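Local coordinates for protein phosphatidylinositol-specific phospholipase C (Listeria monocytogenes, PDB 2PLC) that belongs to the phosphatidylinositol-specific phospholipase C family, whose X domain falls within the TIM-barrel clan of parallel beta/alpha folds, at residues S20-H25 / N267-N272; K4-A9 / G57-D62. One frame throughout, in Å; residues are numbered along the deposited sequence.

Interaction 1 (S20-H25 / N267-N272); sequences SIPGTH and NIIKNN
Ile-268, in the last part of helix 262-269, meets strand 20-24 through its CG2 methyl, which sits 4.0 Å from Pro-22 CG while the two side chains run past each other in opposite directions. Its carbonyl O also lies against the CB of Ser-20. Ile-269 reaches the same proline carbon from another quarter: its CG1 is 3.8 Å from Pro-22 CG, and the two side chains cross at about a right angle. Pro-22 is therefore held by consecutive isoleucines.

From Ile-269 to Asn-272 the chain folds into a type I turn, and the chemistry becomes polar. With CG swung opposite its own backbone N (chi1 -178°), Asn-271 brings OD1 to 2.6 Å from Ser-20 OG, which donates from a position tilted off the carbonyl plane. The same OG is hydrogen-bonded to Leu-252 N, and Asn-271 ND2 bonds to Thr-245 OG1 and Val-249 O, so both buried polar groups are satisfied. Asn-272 then grips the Ser-20 backbone with both ends of its amide. Ser-20 N donates to Asn-272 OD1 (2.8 Å) in a nearly straight bond of 165°. Asn-272 ND2 returns a bond of 3.2 Å to Ser-20 O, which lies 3° out of the amide plane. Both bonds use in-plane lone pairs, so the side-chain amide imitates backbone pairing along a strand edge. A more bent ND2 bond to Ile-269 O, which also accepts from Asn-272 N, closes the turn and fixes the amide's rotation.

The strand bonds through Ile-21 and Gly-23 to strand 253-257; Asn-272 takes the opposite edge. Ile-268 also packs on Leu-255 and Met-257, Asn-271 rests on Val-241, and Trp-6 touches Ile-269. Segment 267-272 thus contacts the sheet, helix 226-246 and the N-terminal loop.

Interaction 2 (K4-A9 / G57-D62); sequences KQWMSA and GIRYID
Trp-6 lies over one face of the Arg-59 guanidinium, its NE1 3.5 Å above the centre of that group. The planes are 37° apart, so this is a tilted overlap and not a parallel stack. The same NE1 donates to Gly-57 O at 3.0 Å; an N-H...O angle of 142° shows the bond to be bent. A bend at chi2 (-63°) folds the Arg-59 guanidinium beneath NE1. Nearer the backbone, Arg-59 CG passes 3.5 Å from Trp-6 CZ2, while Met-7 SD comes within 3.6 Å of Arg-59 CG. Met-7 CG lies over the centre of one Trp-6 face. Guanidinium bonds to Ile-58 O and Leu-54 O, with a salt bridge to Glu-99, anchor the charged end.

Toward Lys-4 and Gln-5 the fit loosens. Lys-4 O is 3.2 Å from Arg-59 NH2, but the angle is too poor for a hydrogen bond. The side chains of Lys-4 and Gln-5 start out away from the other segment, and Gln-5 bonds instead to Asn-96.

Gly-57, with positive phi, ends helix 50-55 in a Schellman motif, after which the chain enters strand 60-65, parallel to strand 101-107, consistent with a beta/alpha barrel of the TIM-barrel clan.

How the interactions relate
Both contacts are buried and lie at the same end of neighbouring strands, their centres about 8 Å apart. Pro-22 O to Arg-59 N, at 3.0 Å, and Thr-24 N to Tyr-60 O are probable hydrogen bonds that join strand 20-24 to segment 57-62. The termini converge here too: Asn-272 ND2 packs against Trp-6 CZ3 at 3.5 Å, joining the C-terminal tail of interaction 1 to the N-terminal loop of interaction 2. Their chemistry differs. Interaction 1 combines a small apolar patch with neutral amide and hydroxyl bonds to a strand edge, and its touching residues are all buried. Interaction 2 centres on an arginine whose guanidinium face is met by the indole NE1, and includes partly exposed Lys-4 and Gln-5.

Interaction 1 (S20-H25 / N267-N272)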
loop_
_atom_site.group_PDB
_atom_site.type_symbol
_atom_site.label_atom_id
_atom_site.label_comp_id
_atom_site.label_asym_id
_atom_site.label_seq_id
_atom_site.Cartn_x
_atom_site.Cartn_y
_atom_site.Cartn_z
ATOM N N SER A 20 -0.565 -8.968 9.078
ATOM C CA SER A 20 -1.410 -9.208 7.914
ATOM C C SER A 20 -2.043 -7.830 7.697
ATOM O O SER A 20 -2.846 -7.362 8.508
ATOM C CB SER A 20 -2.482 -10.249 8.224
ATOM O OG SER A 20 -1.881 -11.497 8.509
ATOM N N ILE A 21 -1.644 -7.162 6.623
ATOM C CA ILE A 21 -2.132 -5.814 6.355
ATOM C C ILE A 21 -2.941 -5.675 5.073
ATOM O O ILE A 21 -2.524 -6.157 4.023
ATOM C CB ILE A 21 -0.933 -4.843 6.275
ATOM C CG1 ILE A 21 -0.082 -4.965 7.545
ATOM C CG2 ILE A 21 -1.411 -3.412 6.069
ATOM C CD1 ILE A 21 1.263 -4.286 7.455
ATOM N N PRO A 22 -4.126 -5.034 5.154
ATOM C CA PRO A 22 -5.006 -4.814 3.997
ATOM C C PRO A 22 -4.489 -3.575 3.265
ATOM O O PRO A 22 -4.162 -2.569 3.903
ATOM C CB PRO A 22 -6.366 -4.492 4.636
ATOM C CG PRO A 22 -6.208 -4.832 6.103
ATOM C CD PRO A 22 -4.769 -4.552 6.386
ATOM N N GLY A 23 -4.415 -3.643 1.940
ATOM C CA GLY A 23 -3.945 -2.503 1.169
ATOM C C GLY A 23 -4.752 -2.354 -0.100
ATOM O O GLY A 23 -5.514 -3.249 -0.455
ATOM N N THR A 24 -4.600 -1.225 -0.782
ATOM C CA THR A 24 -5.319 -0.984 -2.026
ATOM C C THR A 24 -4.349 -0.719 -3.179
ATOM O O THR A 24 -3.298 -0.089 -2.998
ATOM C CB THR A 24 -6.261 0.221 -1.910
ATOM O OG1 THR A 24 -5.547 1.322 -1.336
ATOM C CG2 THR A 24 -7.469 -0.109 -1.058
ATOM N N HIS A 25 -4.691 -1.242 -4.353
ATOM C CA HIS A 25 -3.885 -1.053 -5.551
ATOM C C HIS A 25 -4.434 0.186 -6.249
ATOM O O HIS A 25 -5.652 0.340 -6.366
ATOM C CB HIS A 25 -4.000 -2.279 -6.463
ATOM C CG HIS A 25 -3.507 -2.051 -7.857
ATOM N ND1 HIS A 25 -4.335 -2.115 -8.957
ATOM C CD2 HIS A 25 -2.273 -1.760 -8.331
ATOM C CE1 HIS A 25 -3.633 -1.876 -10.048
ATOM N NE2 HIS A 25 -2.379 -1.657 -9.697
ATOM N N ASN A 267 -11.806 -9.132 7.927
ATOM C CA ASN A 267 -11.316 -10.493 8.091
ATOM C C ASN A 267 -9.809 -10.616 7.956
ATOM O O ASN A 267 -9.198 -11.483 8.580
ATOM C CB ASN A 267 -12.045 -11.443 7.139
ATOM C CG ASN A 267 -13.462 -11.725 7.589
ATOM O OD1 ASN A 267 -13.805 -11.503 8.746
ATOM N ND2 ASN A 267 -14.290 -12.223 6.682
ATOM N N ILE A 268 -9.204 -9.749 7.149
ATOM C CA ILE A 268 -7.754 -9.769 6.985
ATOM C C ILE A 268 -7.135 -9.215 8.271
ATOM O O ILE A 268 -6.121 -9.724 8.751
ATOM C CB ILE A 268 -7.303 -8.941 5.761
ATOM C CG1 ILE A 268 -7.804 -9.602 4.480
ATOM C CG2 ILE A 268 -5.784 -8.822 5.725
ATOM C CD1 ILE A 268 -7.453 -8.843 3.221
ATOM N N ILE A 269 -7.777 -8.196 8.839
ATOM C CA ILE A 269 -7.317 -7.586 10.089
ATOM C C ILE A 269 -7.410 -8.610 11.228
ATOM O O ILE A 269 -6.487 -8.730 12.042
ATOM C CB ILE A 269 -8.168 -6.345 10.461
ATOM C CG1 ILE A 269 -7.918 -5.209 9.469
ATOM C CG2 ILE A 269 -7.858 -5.885 11.886
ATOM C CD1 ILE A 269 -8.868 -4.033 9.638
ATOM N N LYS A 270 -8.517 -9.356 11.266
ATOM C CA LYS A 270 -8.743 -10.365 12.297
ATOM C C LYS A 270 -7.689 -11.470 12.313
ATOM O O LYS A 270 -7.559 -12.188 13.307
ATOM C CB LYS A 270 -10.138 -10.980 12.171
ATOM C CG LYS A 270 -11.262 -10.072 12.629
ATOM C CD LYS A 270 -12.568 -10.852 12.717
ATOM C CE LYS A 270 -13.701 -10.001 13.276
ATOM N NZ LYS A 270 -14.923 -10.810 13.565
ATOM N N ASN A 271 -6.934 -11.607 11.224
ATOM C CA ASN A 271 -5.885 -12.621 11.164
ATOM C C ASN A 271 -4.770 -12.348 12.173
ATOM O O ASN A 271 -4.089 -13.274 12.597
ATOM C CB ASN A 271 -5.294 -12.731 9.755
ATOM C CG ASN A 271 -4.242 -13.822 9.652
ATOM O OD1 ASN A 271 -3.053 -13.540 9.571
ATOM N ND2 ASN A 271 -4.679 -15.077 9.671
ATOM N N ASN A 272 -4.573 -11.085 12.545
ATOM C CA ASN A 272 -3.538 -10.724 13.516
ATOM C C ASN A 272 -4.003 -11.087 14.925
ATOM O O ASN A 272 -5.203 -11.072 15.204
ATOM C CB ASN A 272 -3.248 -9.225 13.458
ATOM C CG ASN A 272 -2.901 -8.751 12.069
ATOM O OD1 ASN A 272 -1.807 -9.006 11.570
ATOM N ND2 ASN A 272 -3.832 -8.045 11.436
#

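Interaction 2 (K4-A9 / G57-D62)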
loop_
_atom_site.group_PDB
_atom_site.type_symbol
_atom_site.label_atom_id
_atom_site.label_comp_id
_atom_site.label_asym_id
_atom_site.label_seq_id
_atom_site.Cartn_x
_atom_site.Cartn_y
_atom_site.Cartn_z
ATOM N N LYS A 4 -10.994 1.674 12.400
ATOM C CA LYS A 4 -10.409 3.012 12.389
ATOM C C LYS A 4 -9.126 3.105 13.226
ATOM O O LYS A 4 -8.262 3.941 12.957
ATOM C CB LYS A 4 -11.446 4.027 12.871
ATOM C CG LYS A 4 -11.040 5.475 12.693
ATOM C CD LYS A 4 -12.217 6.404 12.939
ATOM C CE LYS A 4 -12.727 6.304 14.370
ATOM N NZ LYS A 4 -13.948 7.135 14.576
ATOM N N GLN A 5 -8.999 2.229 14.224
ATOM C CA GLN A 5 -7.824 2.217 15.094
ATOM C C GLN A 5 -7.393 0.802 15.458
ATOM O O GLN A 5 -7.022 0.542 16.600
ATOM C CB GLN A 5 -8.109 2.997 16.382
ATOM C CG GLN A 5 -8.511 4.448 16.164
ATOM C CD GLN A 5 -8.609 5.233 17.454
ATOM O OE1 GLN A 5 -8.909 4.680 18.513
ATOM N NE2 GLN A 5 -8.346 6.536 17.374
ATOM N N TRP A 6 -7.403 -0.104 14.483
ATOM C CA TRP A 6 -7.030 -1.493 14.742
ATOM C C TRP A 6 -5.573 -1.729 15.128
ATOM O O TRP A 6 -5.295 -2.584 15.968
ATOM C CB TRP A 6 -7.431 -2.406 13.576
ATOM C CG TRP A 6 -6.668 -2.203 12.278
ATOM C CD1 TRP A 6 -6.964 -1.316 11.277
ATOM C CD2 TRP A 6 -5.552 -2.977 11.807
ATOM N NE1 TRP A 6 -6.112 -1.499 10.210
ATOM C CE2 TRP A 6 -5.237 -2.509 10.507
ATOM C CE3 TRP A 6 -4.793 -4.022 12.353
ATOM C CZ2 TRP A 6 -4.196 -3.053 9.749
ATOM C CZ3 TRP A 6 -3.759 -4.562 11.599
ATOM C CH2 TRP A 6 -3.470 -4.077 10.308
ATOM N N MET A 7 -4.649 -0.965 14.546
ATOM C CA MET A 7 -3.225 -1.133 14.853
ATOM C C MET A 7 -2.832 -0.668 16.254
ATOM O O MET A 7 -1.840 -1.136 16.810
ATOM C CB MET A 7 -2.349 -0.421 13.818
ATOM C CG MET A 7 -2.510 -0.946 12.403
ATOM S SD MET A 7 -1.362 -0.179 11.277
ATOM C CE MET A 7 -0.374 -1.557 10.792
ATOM N N SER A 8 -3.605 0.254 16.817
ATOM C CA SER A 8 -3.329 0.776 18.152
ATOM C C SER A 8 -3.463 -0.319 19.207
ATOM O O SER A 8 -2.838 -0.250 20.264
ATOM C CB SER A 8 -4.289 1.918 18.482
ATOM O OG SER A 8 -5.618 1.449 18.586
ATOM N N ALA A 9 -4.277 -1.327 18.906
ATOM C CA ALA A 9 -4.513 -2.446 19.813
ATOM C C ALA A 9 -3.455 -3.554 19.714
ATOM O O ALA A 9 -3.582 -4.604 20.349
ATOM C CB ALA A 9 -5.903 -3.019 19.577
ATOM N N GLY A 57 -9.898 0.558 7.418
ATOM C CA GLY A 57 -8.836 -0.331 7.852
ATOM C C GLY A 57 -7.648 -0.472 6.922
ATOM O O GLY A 57 -6.671 -1.119 7.283
ATOM N N ILE A 58 -7.721 0.110 5.729
ATOM C CA ILE A 58 -6.619 0.034 4.772
ATOM C C ILE A 58 -5.411 0.734 5.388
ATOM O O ILE A 58 -5.536 1.844 5.901
ATOM C CB ILE A 58 -6.988 0.728 3.434
ATOM C CG1 ILE A 58 -8.162 0.011 2.759
ATOM C CG2 ILE A 58 -5.781 0.802 2.510
ATOM C CD1 ILE A 58 -7.928 -1.456 2.472
ATOM N N ARG A 59 -4.258 0.072 5.379
ATOM C CA ARG A 59 -3.055 0.670 5.955
ATOM C C ARG A 59 -1.903 0.729 4.972
ATOM O O ARG A 59 -0.788 1.111 5.322
ATOM C CB ARG A 59 -2.626 -0.065 7.226
ATOM C CG ARG A 59 -3.559 0.136 8.406
ATOM C CD ARG A 59 -3.630 1.585 8.854
ATOM N NE ARG A 59 -4.609 1.748 9.923
ATOM C CZ ARG A 59 -5.894 2.029 9.732
ATOM N NH1 ARG A 59 -6.366 2.193 8.502
ATOM N NH2 ARG A 59 -6.720 2.112 10.772
ATOM N N TYR A 60 -2.168 0.301 3.748
ATOM C CA TYR A 60 -1.168 0.349 2.699
ATOM C C TYR A 60 -1.825 1.054 1.532
ATOM O O TYR A 60 -2.921 0.671 1.113
ATOM C CB TYR A 60 -0.742 -1.059 2.271
ATOM C CG TYR A 60 0.051 -1.072 0.981
ATOM C CD1 TYR A 60 1.427 -0.886 0.984
ATOM C CD2 TYR A 60 -0.589 -1.222 -0.250
ATOM C CE1 TYR A 60 2.153 -0.845 -0.202
ATOM C CE2 TYR A 60 0.122 -1.183 -1.441
ATOM C CZ TYR A 60 1.493 -0.994 -1.406
ATOM O OH TYR A 60 2.200 -0.953 -2.582
ATOM N N ILE A 61 -1.184 2.104 1.032
ATOM C CA ILE A 61 -1.732 2.830 -0.107
ATOM C C ILE A 61 -0.719 2.901 -1.233
ATOM O O ILE A 61 0.487 2.837 -1.009
ATOM C CB ILE A 61 -2.256 4.231 0.277
ATOM C CG1 ILE A 61 -1.147 5.081 0.891
ATOM C CG2 ILE A 61 -3.414 4.096 1.250
ATOM C CD1 ILE A 61 -1.608 6.468 1.302
ATOM N N ASP A 62 -1.231 2.998 -2.450
ATOM C CA ASP A 62 -0.419 3.020 -3.655
ATOM C C ASP A 62 -0.731 4.325 -4.395
ATOM O O ASP A 62 -1.768 4.450 -5.048
ATOM C CB ASP A 62 -0.809 1.787 -4.468
ATOM C CG ASP A 62 -0.111 1.693 -5.794
ATOM O OD1 ASP A 62 0.772 2.526 -6.097
ATOM O OD2 ASP A 62 -0.463 0.755 -6.542
#